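Local coordinates for protein leucyl-tRNA synthetase (Giardia intestinalis, PDB 3PZ6) that probably attaches leucine to its tRNA using ATP, this chain being the CP1 editing domain, the part that deacylates wrongly charged tRNA, at residues 15-20 / 156-161; 81-86 / 117-122; 89-94 / 185-190; 97-102 / 168-173; 162-167 / 221-226. The protein carries 2 engineered substitutions. All coordinates share one frame; numbering follows the deposited sequence.

Interaction 1 (15-20 / 156-161); sequences KLELIN and TVRAPL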
# COMPACT_ATOMS: atom_id res chain seq x y z
N LYS A 15 -4.78 -5.99 1.91
CA LYS A 15 -4.69 -6.66 0.62
C LYS A 15 -4.69 -5.66 -0.53
O LYS A 15 -5.74 -5.18 -0.96
CB LYS A 15 -5.82 -7.68 0.46
CG LYS A 15 -5.63 -8.95 1.28
CD LYS A 15 -6.92 -9.75 1.41
CE LYS A 15 -7.25 -10.53 0.15
NZ LYS A 15 -8.34 -11.53 0.40
N LEU A 16 -3.50 -5.33 -1.01
CA LEU A 16 -3.35 -4.44 -2.14
C LEU A 16 -3.37 -5.28 -3.42
O LEU A 16 -2.41 -5.99 -3.72
CB LEU A 16 -2.06 -3.63 -2.03
CG LEU A 16 -1.84 -2.81 -0.77
CD1 LEU A 16 -0.41 -2.28 -0.74
CD2 LEU A 16 -2.84 -1.65 -0.67
N GLU A 17 -4.47 -5.20 -4.16
CA GLU A 17 -4.66 -6.05 -5.33
C GLU A 17 -3.84 -5.57 -6.51
O GLU A 17 -4.02 -4.45 -6.99
CB GLU A 17 -6.14 -6.15 -5.71
CG GLU A 17 -6.45 -7.31 -6.67
CD GLU A 17 -7.88 -7.30 -7.21
OE1 GLU A 17 -8.07 -7.71 -8.38
OE2 GLU A 17 -8.81 -6.89 -6.47
N LEU A 18 -2.94 -6.42 -6.97
CA LEU A 18 -2.21 -6.16 -8.20
C LEU A 18 -3.20 -6.22 -9.35
O LEU A 18 -3.75 -7.27 -9.65
CB LEU A 18 -1.08 -7.17 -8.38
CG LEU A 18 -0.09 -6.91 -9.53
CD1 LEU A 18 0.72 -5.64 -9.29
CD2 LEU A 18 0.83 -8.10 -9.68
N ILE A 19 -3.42 -5.07 -9.97
CA ILE A 19 -4.41 -4.92 -11.04
C ILE A 19 -4.09 -5.82 -12.23
O ILE A 19 -2.97 -5.83 -12.72
CB ILE A 19 -4.53 -3.45 -11.48
CG1 ILE A 19 -4.98 -2.59 -10.29
CG2 ILE A 19 -5.49 -3.31 -12.65
CD1 ILE A 19 -4.94 -1.11 -10.55
N ASN A 20 -5.08 -6.58 -12.66
CA ASN A 20 -4.94 -7.41 -13.84
C ASN A 20 -5.55 -6.68 -15.04
O ASN A 20 -6.77 -6.58 -15.17
CB ASN A 20 -5.60 -8.77 -13.63
CG ASN A 20 -5.06 -9.85 -14.55
OD1 ASN A 20 -4.82 -9.61 -15.74
ND2 ASN A 20 -4.88 -11.05 -14.01
N THR A 156 0.98 -1.18 -10.31
CA THR A 156 -0.23 -0.51 -9.84
C THR A 156 -1.11 -1.47 -9.07
O THR A 156 -1.30 -2.62 -9.48
CB THR A 156 -1.06 0.12 -10.97
OG1 THR A 156 -1.47 -0.90 -11.87
CG2 THR A 156 -0.28 1.14 -11.73
N VAL A 157 -1.65 -0.99 -7.96
CA VAL A 157 -2.54 -1.79 -7.15
C VAL A 157 -3.86 -1.07 -6.91
O VAL A 157 -3.96 0.16 -7.04
CB VAL A 157 -1.87 -2.28 -5.81
CG1 VAL A 157 -0.74 -3.29 -6.10
CG2 VAL A 157 -1.37 -1.11 -4.95
N ARG A 158 -4.89 -1.85 -6.57
CA ARG A 158 -6.17 -1.31 -6.16
C ARG A 158 -6.09 -1.27 -4.64
O ARG A 158 -5.95 -2.31 -4.00
CB ARG A 158 -7.31 -2.23 -6.61
CG ARG A 158 -8.66 -1.54 -6.84
CD ARG A 158 -9.00 -1.39 -8.35
NE ARG A 158 -9.12 -2.69 -9.02
CZ ARG A 158 -9.10 -2.88 -10.34
NH1 ARG A 158 -8.97 -1.86 -11.18
NH2 ARG A 158 -9.21 -4.12 -10.81
N ALA A 159 -6.11 -0.07 -4.07
CA ALA A 159 -6.01 0.07 -2.62
C ALA A 159 -7.37 0.15 -1.96
O ALA A 159 -8.19 1.01 -2.30
CB ALA A 159 -5.17 1.27 -2.25
N PRO A 160 -7.63 -0.73 -1.00
CA PRO A 160 -8.91 -0.69 -0.31
C PRO A 160 -9.16 0.64 0.39
O PRO A 160 -8.22 1.26 0.91
CB PRO A 160 -8.80 -1.82 0.72
CG PRO A 160 -7.36 -2.07 0.86
CD PRO A 160 -6.74 -1.77 -0.44
N LEU A 161 -10.43 1.08 0.37
CA LEU A 161 -10.93 2.28 1.06
C LEU A 161 -10.48 3.62 0.48
O LEU A 161 -11.14 4.64 0.69
CB LEU A 161 -10.66 2.20 2.57
CG LEU A 161 -11.72 1.57 3.48
CD1 LEU A 161 -12.53 0.45 2.81
CD2 LEU A 161 -11.06 1.07 4.75
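The guanidinium of Arg158 has Ile19 over one of its faces: Ile19 CG1 lies above the middle of the group, 4.1 Å from Arg158 CZ, and the two side chains cross at about a right angle. Bends at chi2 and chi3 (105° and 63°) turn the guanidinium flat against Ile19 CG1. Glu17 OE1 approaches the same group obliquely, and its 4.5 Å to Arg158 NH2 is too long for a salt bridge. Strands 10-18 and 156-158 pair antiparallel here, within the mixed sheet of the CP1 editing domain. Arg158 N gives a 2.8 Å bond to Glu17 O, and the return bond from Glu17 N to Arg158 O is longer at 3.3 Å. Ile19 N donates to Thr156 O, also at 3.3 Å, extending the pairing past the strand end. On the other face, Leu16 CB packs on Val157 CG2 at 3.9 Å, Leu16 CD2 meets Pro160 CD at 3.9 Å, and Leu18 CD1 lies 4.2 Å from Val157 CG1. Thr156 OG1 is hydrogen-bonded to Tyr21 OH, and Asn63 of helix 61-71 also binds Thr156 O. The chemistry is thus divided: Leu16, Leu18 and Val157 make a buried apolar side, whereas Glu17 and Arg158 share a partly exposed one, where Glu17 probably feels two loose attractions, from Arg158 and from Lys79, its second, weak partner.

Interaction 2 (81-86 / 117-122); sequences YLLAAT and IIVSEH
Leu83 meets Val119 through its root. From CB, 3.6 Å from Val119 CG1, the chain runs to CG, which swings anti to the backbone N (chi1 -161°) and stands clear of that methyl; at the tip CD2 returns to 4.2 Å from Val119 CG1, while CD1 turns away from Val119, on the flank where the side chain touches Lys15 of strand 10-18. The two side chains therefore lie alongside each other and point the same way, with a single valine methyl serving both CB and CD2. The backbones of 81-86 and 117-120, neighbours in the domain's mixed sheet, run parallel at 41°. Ile118 is held between two residues of the partner strand: Ile118 N donates to Tyr81 O at 2.9 Å, and Ile118 O receives a weak bond from Leu83 N at 3.4 Å. Tyr81 O also faces Ile117 CA at 3.1 Å in a CA-H...O contact. On the opposite face of the sheet from Tyr81 and Ile117, Leu82 CD1 touches Ile118 CD1 at 4.1 Å. The strands then part, as CA separations grow from 4.7 Å at Tyr81-Ile117 to 6.1 Å at Leu83-Val119. Beyond this point Ser120 caps helix 121-128 through its OG and Ala123 N, and Thr181 OG1 is hydrogen-bonded to Leu83 O. Because the pairing fades with only a weak bond at Leu83, apolar packing must carry the rest, and the Thr181 hydroxyl takes over the Leu83 carbonyl as the strands diverge.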
# COMPACT_ATOMS: atom_id res chain seq x y z
N TYR A 81 -2.45 -10.32 -4.55
CA TYR A 81 -2.42 -9.19 -3.62
C TYR A 81 -1.05 -8.99 -3.00
O TYR A 81 -0.45 -9.93 -2.47
CB TYR A 81 -3.42 -9.40 -2.48
CG TYR A 81 -4.85 -9.64 -2.89
CD1 TYR A 81 -5.75 -8.58 -3.01
CD2 TYR A 81 -5.31 -10.93 -3.15
CE1 TYR A 81 -7.07 -8.80 -3.38
CE2 TYR A 81 -6.63 -11.16 -3.52
CZ TYR A 81 -7.51 -10.09 -3.64
OH TYR A 81 -8.82 -10.32 -4.00
N LEU A 82 -0.56 -7.75 -3.04
CA LEU A 82 0.54 -7.35 -2.16
C LEU A 82 -0.05 -7.17 -0.77
O LEU A 82 -1.09 -6.53 -0.61
CB LEU A 82 1.17 -6.04 -2.64
CG LEU A 82 2.32 -6.15 -3.65
CD1 LEU A 82 1.85 -6.65 -5.00
CD2 LEU A 82 3.01 -4.81 -3.78
N LEU A 83 0.59 -7.77 0.24
CA LEU A 83 0.11 -7.63 1.61
C LEU A 83 0.99 -6.66 2.39
O LEU A 83 2.19 -6.86 2.49
CB LEU A 83 0.00 -8.99 2.32
CG LEU A 83 -0.90 -9.03 3.56
CD1 LEU A 83 -2.35 -9.26 3.16
CD2 LEU A 83 -0.45 -10.11 4.55
N ALA A 84 0.37 -5.61 2.90
CA ALA A 84 1.07 -4.55 3.60
C ALA A 84 0.57 -4.42 5.02
O ALA A 84 -0.58 -4.08 5.25
CB ALA A 84 0.89 -3.23 2.86
N ALA A 85 1.45 -4.71 5.98
CA ALA A 85 1.09 -4.62 7.40
C ALA A 85 0.83 -3.17 7.79
O ALA A 85 1.50 -2.26 7.30
CB ALA A 85 2.19 -5.20 8.28
N THR A 86 -0.17 -2.97 8.65
CA THR A 86 -0.45 -1.67 9.22
C THR A 86 -1.05 -1.82 10.62
O THR A 86 -1.76 -2.78 10.91
CB THR A 86 -1.39 -0.80 8.32
OG1 THR A 86 -1.60 0.48 8.92
CG2 THR A 86 -2.74 -1.47 8.11
N ILE A 117 -0.89 -14.18 -2.36
CA ILE A 117 -0.29 -12.99 -1.77
C ILE A 117 1.22 -12.94 -2.00
O ILE A 117 1.88 -13.97 -2.09
CB ILE A 117 -0.60 -12.83 -0.26
CG1 ILE A 117 -0.09 -14.03 0.52
CG2 ILE A 117 -2.09 -12.62 -0.04
CD1 ILE A 117 0.28 -13.71 1.93
N ILE A 118 1.74 -11.72 -2.09
CA ILE A 118 3.17 -11.51 -2.22
C ILE A 118 3.66 -10.83 -0.95
O ILE A 118 3.19 -9.74 -0.60
CB ILE A 118 3.52 -10.67 -3.47
CG1 ILE A 118 3.00 -11.35 -4.73
CG2 ILE A 118 5.03 -10.47 -3.57
CD1 ILE A 118 2.93 -10.46 -5.94
N VAL A 119 4.57 -11.49 -0.26
CA VAL A 119 5.13 -11.01 1.00
C VAL A 119 6.60 -11.40 1.12
O VAL A 119 7.13 -12.12 0.28
CB VAL A 119 4.37 -11.56 2.24
CG1 VAL A 119 3.11 -10.77 2.51
CG2 VAL A 119 4.06 -13.05 2.09
N SER A 120 7.24 -10.92 2.18
CA SER A 120 8.55 -11.41 2.58
C SER A 120 8.40 -12.82 3.12
O SER A 120 7.32 -13.20 3.58
CB SER A 120 9.15 -10.51 3.65
OG SER A 120 8.39 -10.58 4.85
N GLU A 121 9.48 -13.59 3.06
CA GLU A 121 9.51 -14.96 3.58
C GLU A 121 9.27 -14.96 5.08
O GLU A 121 8.57 -15.84 5.61
CB GLU A 121 10.85 -15.63 3.25
CG GLU A 121 10.84 -17.14 3.40
CD GLU A 121 12.21 -17.76 3.20
OE1 GLU A 121 12.80 -18.21 4.21
OE2 GLU A 121 12.70 -17.80 2.05
N HIS A 122 9.84 -13.97 5.76
CA HIS A 122 9.61 -13.74 7.18
C HIS A 122 8.12 -13.71 7.51
O HIS A 122 7.68 -14.37 8.46
CB HIS A 122 10.28 -12.43 7.61
CG HIS A 122 10.21 -12.17 9.08
ND1 HIS A 122 9.20 -11.43 9.66
CD2 HIS A 122 11.04 -12.54 10.09
CE1 HIS A 122 9.40 -11.35 10.96
NE2 HIS A 122 10.51 -12.01 11.25

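Interaction 3 (89-94 / 185-190); sequences PETMVG and TSVPSD
Segment 89-94 is part of what corresponds to the threonine-rich peptide of related CP1 editing domains, and it packs on the end of strand 183-186 and the turn that follows; in related leucyl-tRNA synthetases these two elements border the editing pocket, and the same role is probable here. Val187 is the central side chain. Its CG2 lies 3.4 Å from Thr91 O and 3.9 Å from Thr91 OG1, while CG1, anti to the backbone N (chi1 -172°), lies 3.6 Å from Thr91 O and 3.8 Å from Gly94 O. The peptide is coiled into a turn by Gly94 N, which bonds to Thr91 O at 2.9 Å, and Thr91 OG1 is satisfied by Arg88 O. In the other segment Val187 N is held by Asp194 OD2 of helix 192-202. A water donates to Ser189 OG at 2.9 Å, but its link to Gly94 O is doubtful. Without a direct hydrogen bond across the contact, the rest is van der Waals packing. Met92 leaves its backbone pointing away, but its bent chain returns across Thr185 at about a right angle, bringing Met92 CE to 3.7 Å from Thr185 OG1 and Met92 SD to 3.9 Å from Thr185 CG2.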
# COMPACT_ATOMS: atom_id res chain seq x y z
N PRO A 89 -5.49 1.16 10.69
CA PRO A 89 -6.48 0.90 9.65
C PRO A 89 -7.38 2.10 9.33
O PRO A 89 -8.00 2.13 8.26
CB PRO A 89 -7.31 -0.25 10.23
CG PRO A 89 -7.19 -0.09 11.70
CD PRO A 89 -5.79 0.39 11.92
N GLU A 90 -7.46 3.07 10.24
CA GLU A 90 -8.28 4.26 10.02
C GLU A 90 -7.68 5.22 8.98
O GLU A 90 -8.39 6.03 8.38
CB GLU A 90 -8.55 4.99 11.35
CG GLU A 90 -7.39 5.82 11.91
CD GLU A 90 -6.29 5.00 12.58
OE1 GLU A 90 -6.36 3.75 12.61
OE2 GLU A 90 -5.33 5.63 13.09
N THR A 91 -6.37 5.11 8.76
CA THR A 91 -5.67 5.95 7.79
C THR A 91 -5.75 5.39 6.36
O THR A 91 -5.25 6.01 5.42
CB THR A 91 -4.17 6.15 8.16
OG1 THR A 91 -3.52 4.89 8.23
CG2 THR A 91 -4.01 6.88 9.49
N MET A 92 -6.39 4.22 6.21
CA MET A 92 -6.41 3.50 4.93
C MET A 92 -7.10 4.22 3.77
O MET A 92 -6.82 3.94 2.61
CB MET A 92 -6.97 2.08 5.11
CG MET A 92 -5.98 1.08 5.73
SD MET A 92 -4.33 1.08 4.97
CE MET A 92 -3.41 2.05 6.16
N VAL A 93 -7.98 5.16 4.08
CA VAL A 93 -8.64 5.95 3.04
C VAL A 93 -7.73 7.06 2.48
O VAL A 93 -8.08 7.72 1.50
CB VAL A 93 -10.01 6.50 3.55
CG1 VAL A 93 -9.83 7.31 4.83
CG2 VAL A 93 -10.72 7.32 2.47
N GLY A 94 -6.56 7.25 3.09
CA GLY A 94 -5.62 8.30 2.68
C GLY A 94 -4.41 7.83 1.89
O GLY A 94 -3.49 8.62 1.63
N THR A 185 2.22 0.58 3.79
CA THR A 185 1.24 1.50 3.24
C THR A 185 1.84 2.90 3.23
O THR A 185 2.82 3.17 3.95
CB THR A 185 -0.06 1.54 4.07
OG1 THR A 185 0.22 2.04 5.38
CG2 THR A 185 -0.67 0.15 4.18
N SER A 186 1.27 3.79 2.43
CA SER A 186 1.71 5.17 2.40
C SER A 186 0.55 6.13 2.57
O SER A 186 -0.34 6.19 1.72
CB SER A 186 2.48 5.50 1.13
OG SER A 186 2.94 6.84 1.15
N VAL A 187 0.57 6.86 3.69
CA VAL A 187 -0.44 7.86 3.99
C VAL A 187 0.26 9.18 4.35
O VAL A 187 0.41 9.50 5.52
CB VAL A 187 -1.38 7.39 5.12
CG1 VAL A 187 -2.56 8.35 5.29
CG2 VAL A 187 -1.88 5.98 4.85
N PRO A 188 0.71 9.94 3.32
CA PRO A 188 1.53 11.13 3.51
C PRO A 188 0.89 12.22 4.35
O PRO A 188 1.60 13.01 4.96
CB PRO A 188 1.74 11.65 2.08
CG PRO A 188 1.53 10.49 1.23
CD PRO A 188 0.51 9.64 1.90
N SER A 189 -0.44 12.28 4.37
CA SER A 189 -1.12 13.31 5.16
C SER A 189 -0.94 13.11 6.66
O SER A 189 -1.02 14.06 7.43
CB SER A 189 -2.61 13.36 4.82
OG SER A 189 -3.25 12.13 5.12
N ASP A 190 -0.69 11.87 7.07
CA ASP A 190 -0.64 11.57 8.50
C ASP A 190 0.53 10.71 8.99
O ASP A 190 0.58 10.34 10.16
CB ASP A 190 -1.98 11.01 8.97
CG ASP A 190 -3.07 12.07 9.02
OD1 ASP A 190 -3.29 12.64 10.11
OD2 ASP A 190 -3.68 12.36 7.97
O HOH W 1 -3.00 10.95 2.47

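Interaction 4 (97-102 / 168-173); sequences NCWVLP and FVLPLE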
# COMPACT_ATOMS: atom_id res chain seq x y z
N ASN A 97 -0.01 5.72 -2.29
CA ASN A 97 0.94 4.78 -2.87
C ASN A 97 1.26 3.71 -1.84
O ASN A 97 0.66 3.68 -0.76
CB ASN A 97 2.22 5.50 -3.32
CG ASN A 97 3.01 6.11 -2.14
OD1 ASN A 97 4.05 5.58 -1.73
ND2 ASN A 97 2.52 7.22 -1.61
N CYS A 98 2.19 2.82 -2.17
CA CYS A 98 2.76 1.91 -1.18
C CYS A 98 4.26 1.76 -1.41
O CYS A 98 4.80 2.31 -2.37
CB CYS A 98 2.03 0.57 -1.17
SG CYS A 98 2.17 -0.38 -2.69
N TRP A 99 4.93 1.03 -0.52
CA TRP A 99 6.39 0.95 -0.49
C TRP A 99 6.87 -0.49 -0.52
O TRP A 99 6.30 -1.34 0.16
CB TRP A 99 6.95 1.60 0.77
CG TRP A 99 6.55 3.02 1.04
CD1 TRP A 99 5.81 3.46 2.09
CD2 TRP A 99 6.90 4.19 0.28
NE1 TRP A 99 5.66 4.82 2.04
CE2 TRP A 99 6.32 5.30 0.94
CE3 TRP A 99 7.64 4.40 -0.89
CZ2 TRP A 99 6.44 6.61 0.46
CZ3 TRP A 99 7.77 5.70 -1.36
CH2 TRP A 99 7.17 6.79 -0.68
N VAL A 100 7.91 -0.75 -1.31
CA VAL A 100 8.63 -2.02 -1.26
C VAL A 100 10.12 -1.71 -1.20
O VAL A 100 10.54 -0.63 -1.61
CB VAL A 100 8.35 -2.93 -2.48
CG1 VAL A 100 6.87 -3.29 -2.58
CG2 VAL A 100 8.88 -2.31 -3.76
N LEU A 101 10.91 -2.64 -0.66
CA LEU A 101 12.36 -2.52 -0.70
C LEU A 101 12.84 -2.90 -2.10
O LEU A 101 12.67 -4.06 -2.52
CB LEU A 101 13.04 -3.38 0.36
CG LEU A 101 14.57 -3.30 0.42
CD1 LEU A 101 15.06 -1.91 0.85
CD2 LEU A 101 15.16 -4.38 1.31
N PRO A 102 13.45 -1.94 -2.82
CA PRO A 102 13.86 -2.15 -4.21
C PRO A 102 14.77 -3.36 -4.39
O PRO A 102 14.79 -3.97 -5.46
CB PRO A 102 14.63 -0.87 -4.55
CG PRO A 102 14.01 0.16 -3.65
CD PRO A 102 13.74 -0.57 -2.37
N PHE A 168 0.50 3.49 -7.18
CA PHE A 168 1.74 2.87 -7.61
C PHE A 168 2.59 2.34 -6.45
O PHE A 168 2.62 2.91 -5.37
CB PHE A 168 2.56 3.85 -8.44
CG PHE A 168 2.01 4.07 -9.81
CD1 PHE A 168 2.51 3.37 -10.90
CD2 PHE A 168 0.98 4.99 -10.03
CE1 PHE A 168 2.01 3.56 -12.18
CE2 PHE A 168 0.46 5.18 -11.31
CZ PHE A 168 0.98 4.48 -12.38
N VAL A 169 3.28 1.23 -6.71
CA VAL A 169 4.23 0.67 -5.77
C VAL A 169 5.53 1.46 -5.91
O VAL A 169 6.11 1.51 -6.98
CB VAL A 169 4.52 -0.82 -6.10
CG1 VAL A 169 5.61 -1.37 -5.19
CG2 VAL A 169 3.26 -1.66 -6.00
N LEU A 170 5.98 2.07 -4.82
CA LEU A 170 7.11 2.98 -4.88
C LEU A 170 8.28 2.54 -3.98
O LEU A 170 8.10 1.70 -3.09
CB LEU A 170 6.65 4.40 -4.54
CG LEU A 170 5.58 5.04 -5.42
CD1 LEU A 170 5.43 6.50 -5.02
CD2 LEU A 170 5.91 4.94 -6.91
N PRO A 171 9.48 3.09 -4.23
CA PRO A 171 10.68 2.67 -3.53
C PRO A 171 10.87 3.32 -2.15
O PRO A 171 10.88 4.55 -2.03
CB PRO A 171 11.81 3.09 -4.49
CG PRO A 171 11.27 4.24 -5.20
CD PRO A 171 9.79 4.05 -5.30
N LEU A 172 11.01 2.48 -1.13
CA LEU A 172 11.45 2.94 0.18
C LEU A 172 12.70 2.18 0.60
O LEU A 172 12.64 0.99 0.90
CB LEU A 172 10.33 2.80 1.22
CG LEU A 172 10.59 3.47 2.59
CD1 LEU A 172 10.76 5.00 2.47
CD2 LEU A 172 9.48 3.13 3.57
N GLU A 173 13.83 2.87 0.62
CA GLU A 173 15.14 2.26 0.83
C GLU A 173 15.41 1.78 2.26
O GLU A 173 16.37 1.05 2.50
CB GLU A 173 16.25 3.21 0.39
CG GLU A 173 16.31 3.44 -1.10
CD GLU A 173 17.21 4.60 -1.49
OE1 GLU A 173 17.80 4.54 -2.59
OE2 GLU A 173 17.34 5.57 -0.70
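The Trp99 indole is the apolar centre, and Leu172 packs over one of its faces: Leu172 CD2 stands 4.1 Å from the centroid of the five-membered ring, 21° off the normal, a CH-pi contact, while Leu172 CB touches Trp99 CB at 3.6 Å. With CG anti to the backbone N (chi1 -170°), Leu172 brings that methyl over the indole. The opposite face carries Asn97 OD1, offset toward the rim, and Leu170 CB meets the ring at CZ3, 3.6 Å away. On the reverse side of the sheet Val100 CG1 packs on Val169 CG1 at about a right angle, and Cys98 SG rests 3.7 Å from Val169 CG2. Between these two layers the strands 97-100 and 168-171 run parallel at 45°, joined by four backbone bonds. Cys98 N donates to Phe168 O and Leu170 N to Cys98 O; then Val100 N meets Leu170 O at 3.0 Å, and Leu172 N closes the series on Val100 O at 3.2 Å. At the polar edge, Trp99 NE1 donates to Asp194 OD1, which fixes the turn of the indole, and the exposed Glu173 bonds to Tyr212 through OE1. Helix 192-202 covers the tryptophan side, with Cys197 touching both Trp99 and Leu172. Strand 97-100 lies between two partners, 167-171 parallel and 183-186 antiparallel, the latter through the Trp99-Val184 backbone bonding.

Interaction 5 (162-167 / 221-226); sequences SPYEQI and EPYSPL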
# COMPACT_ATOMS: atom_id res chain seq x y z
N SER A 162 -9.36 3.61 -0.24
CA SER A 162 -8.88 4.79 -0.96
C SER A 162 -9.84 5.19 -2.09
O SER A 162 -10.39 4.33 -2.79
CB SER A 162 -7.49 4.50 -1.53
OG SER A 162 -6.95 5.65 -2.16
N PRO A 163 -10.09 6.50 -2.25
CA PRO A 163 -10.85 7.00 -3.40
C PRO A 163 -10.07 6.92 -4.71
O PRO A 163 -10.64 7.09 -5.78
CB PRO A 163 -11.11 8.47 -3.04
CG PRO A 163 -10.07 8.81 -2.04
CD PRO A 163 -9.86 7.56 -1.26
N TYR A 164 -8.76 6.68 -4.62
CA TYR A 164 -7.95 6.52 -5.82
C TYR A 164 -8.22 5.17 -6.48
O TYR A 164 -8.22 4.14 -5.82
CB TYR A 164 -6.46 6.68 -5.48
CG TYR A 164 -6.07 8.09 -5.11
CD1 TYR A 164 -6.30 9.15 -5.99
CD2 TYR A 164 -5.45 8.37 -3.90
CE1 TYR A 164 -5.93 10.45 -5.67
CE2 TYR A 164 -5.07 9.66 -3.56
CZ TYR A 164 -5.32 10.71 -4.45
OH TYR A 164 -4.95 12.00 -4.13
N GLU A 165 -8.48 5.19 -7.78
CA GLU A 165 -8.86 3.97 -8.51
C GLU A 165 -7.68 3.00 -8.65
O GLU A 165 -7.87 1.78 -8.80
CB GLU A 165 -9.51 4.30 -9.86
CG GLU A 165 -8.62 4.99 -10.91
CD GLU A 165 -8.24 6.45 -10.61
OE1 GLU A 165 -7.66 7.11 -11.50
OE2 GLU A 165 -8.49 6.95 -9.48
N GLN A 166 -6.47 3.54 -8.59
CA GLN A 166 -5.24 2.76 -8.49
C GLN A 166 -4.14 3.60 -7.88
O GLN A 166 -4.23 4.82 -7.86
CB GLN A 166 -4.80 2.22 -9.86
CG GLN A 166 -4.24 3.27 -10.83
CD GLN A 166 -5.32 3.90 -11.66
OE1 GLN A 166 -6.17 3.21 -12.23
NE2 GLN A 166 -5.31 5.23 -11.74
N ILE A 167 -3.11 2.94 -7.36
CA ILE A 167 -1.91 3.63 -6.88
C ILE A 167 -0.66 2.87 -7.32
O ILE A 167 -0.76 1.73 -7.77
CB ILE A 167 -1.92 3.84 -5.34
CG1 ILE A 167 -2.12 2.51 -4.60
CG2 ILE A 167 -2.98 4.87 -4.94
CD1 ILE A 167 -2.12 2.63 -3.08
N GLU A 221 2.02 12.92 -8.88
CA GLU A 221 1.25 14.16 -9.02
C GLU A 221 -0.28 14.02 -8.95
O GLU A 221 -0.94 14.87 -8.38
CB GLU A 221 1.67 14.90 -10.30
CG GLU A 221 2.99 15.66 -10.15
CD GLU A 221 3.50 16.26 -11.45
OE1 GLU A 221 2.71 16.40 -12.42
OE2 GLU A 221 4.71 16.61 -11.49
N PRO A 222 -0.85 12.93 -9.54
CA PRO A 222 -2.29 12.77 -9.37
C PRO A 222 -2.72 12.20 -8.01
O PRO A 222 -3.92 12.11 -7.74
CB PRO A 222 -2.67 11.79 -10.49
CG PRO A 222 -1.42 11.53 -11.27
CD PRO A 222 -0.28 11.88 -10.40
N TYR A 223 -1.77 11.82 -7.17
CA TYR A 223 -2.09 11.22 -5.87
C TYR A 223 -1.57 12.07 -4.73
O TYR A 223 -0.64 11.69 -4.01
CB TYR A 223 -1.55 9.78 -5.79
CG TYR A 223 -1.80 9.00 -7.06
CD1 TYR A 223 -3.01 8.35 -7.27
CD2 TYR A 223 -0.82 8.94 -8.06
CE1 TYR A 223 -3.24 7.65 -8.44
CE2 TYR A 223 -1.05 8.25 -9.24
CZ TYR A 223 -2.26 7.61 -9.42
OH TYR A 223 -2.49 6.92 -10.59
N SER A 224 -2.17 13.24 -4.56
CA SER A 224 -1.77 14.14 -3.49
C SER A 224 -2.29 13.63 -2.15
O SER A 224 -3.32 12.93 -2.11
CB SER A 224 -2.32 15.53 -3.76
OG SER A 224 -3.74 15.50 -3.63
N PRO A 225 -1.61 13.98 -1.05
CA PRO A 225 -2.07 13.62 0.29
C PRO A 225 -3.52 14.03 0.51
O PRO A 225 -3.98 15.02 -0.06
CB PRO A 225 -1.16 14.43 1.20
CG PRO A 225 0.10 14.59 0.42
CD PRO A 225 -0.34 14.74 -1.01
N LEU A 226 -4.24 13.26 1.31
CA LEU A 226 -5.66 13.50 1.53
C LEU A 226 -5.98 13.96 2.95
O LEU A 226 -5.42 13.43 3.90
CB LEU A 226 -6.44 12.22 1.21
CG LEU A 226 -7.01 11.98 -0.20
CD1 LEU A 226 -6.42 12.87 -1.29
CD2 LEU A 226 -6.90 10.51 -0.56
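Tyr164 and Tyr223 meet edge to face: the CD1 edge of Tyr223 points at the face of Tyr164, with centroids 5.2 Å apart and planes at 74°. Tyr223 CB adds a CH-pi contact over the same ring, 4.3 Å from the Tyr164 centroid. At the far end of Tyr164, OH donates to Ser224 O at 2.8 Å, on a lone pair in the carbonyl plane. Leu226 reaches in from the opposite direction, its CD2 lying 3.6 Å from Tyr164 CE2 and 3.9 Å from Pro163 CG. The Tyr223 ring has a weak polar partner: Gln166 NE2 bonds to Tyr223 OH at 3.5 Å, the amide and ring planes nearly perpendicular. Ile167 CG2 packs obliquely at Tyr223 CD1, 4.2 Å away. Farther out, Ser162 OG accepts from Tyr164 N at 3.2 Å, an ST turn that holds the Tyr164 backbone, and is itself bonded to Gln95 O. From there the Tyr164 side chain leaves with CG anti to the carbonyl carbon (chi1 -70°), which carries the ring across to 221-226. Pro225 packs on Tyr198 of helix 192-202 and on Pro188. The loops after strand 156-158 and after helix 216-219 are thus joined mainly by two tyrosines: the Tyr164 hydroxyl is satisfied by a backbone carbonyl and its face is covered by an aromatic edge, fixing the ring without any charged pair between the loops.

How the interactions relate
Interactions 1 to 4 all reach one mixed sheet. Strand 10-18 joins interactions 1 and 2 through a probable Leu16 O to Leu82 N hydrogen bond, their centres 13 Å apart. Strand 156-158 leads on to interactions 4 and 5, with Val157 N 2.9 Å from Ile167 O. Interaction 3, which probably borders the editing pocket, touches interaction 4 where Ser186 meets Asn97 and Trp99. Its centre lies 11 Å from that of interaction 5, with Ser189 OG 2.8 Å from Leu226 O. Interactions 2 and 5 lie on opposite sides of the chain's centre, 21 Å apart between centres and about 9 Å between nearest atoms.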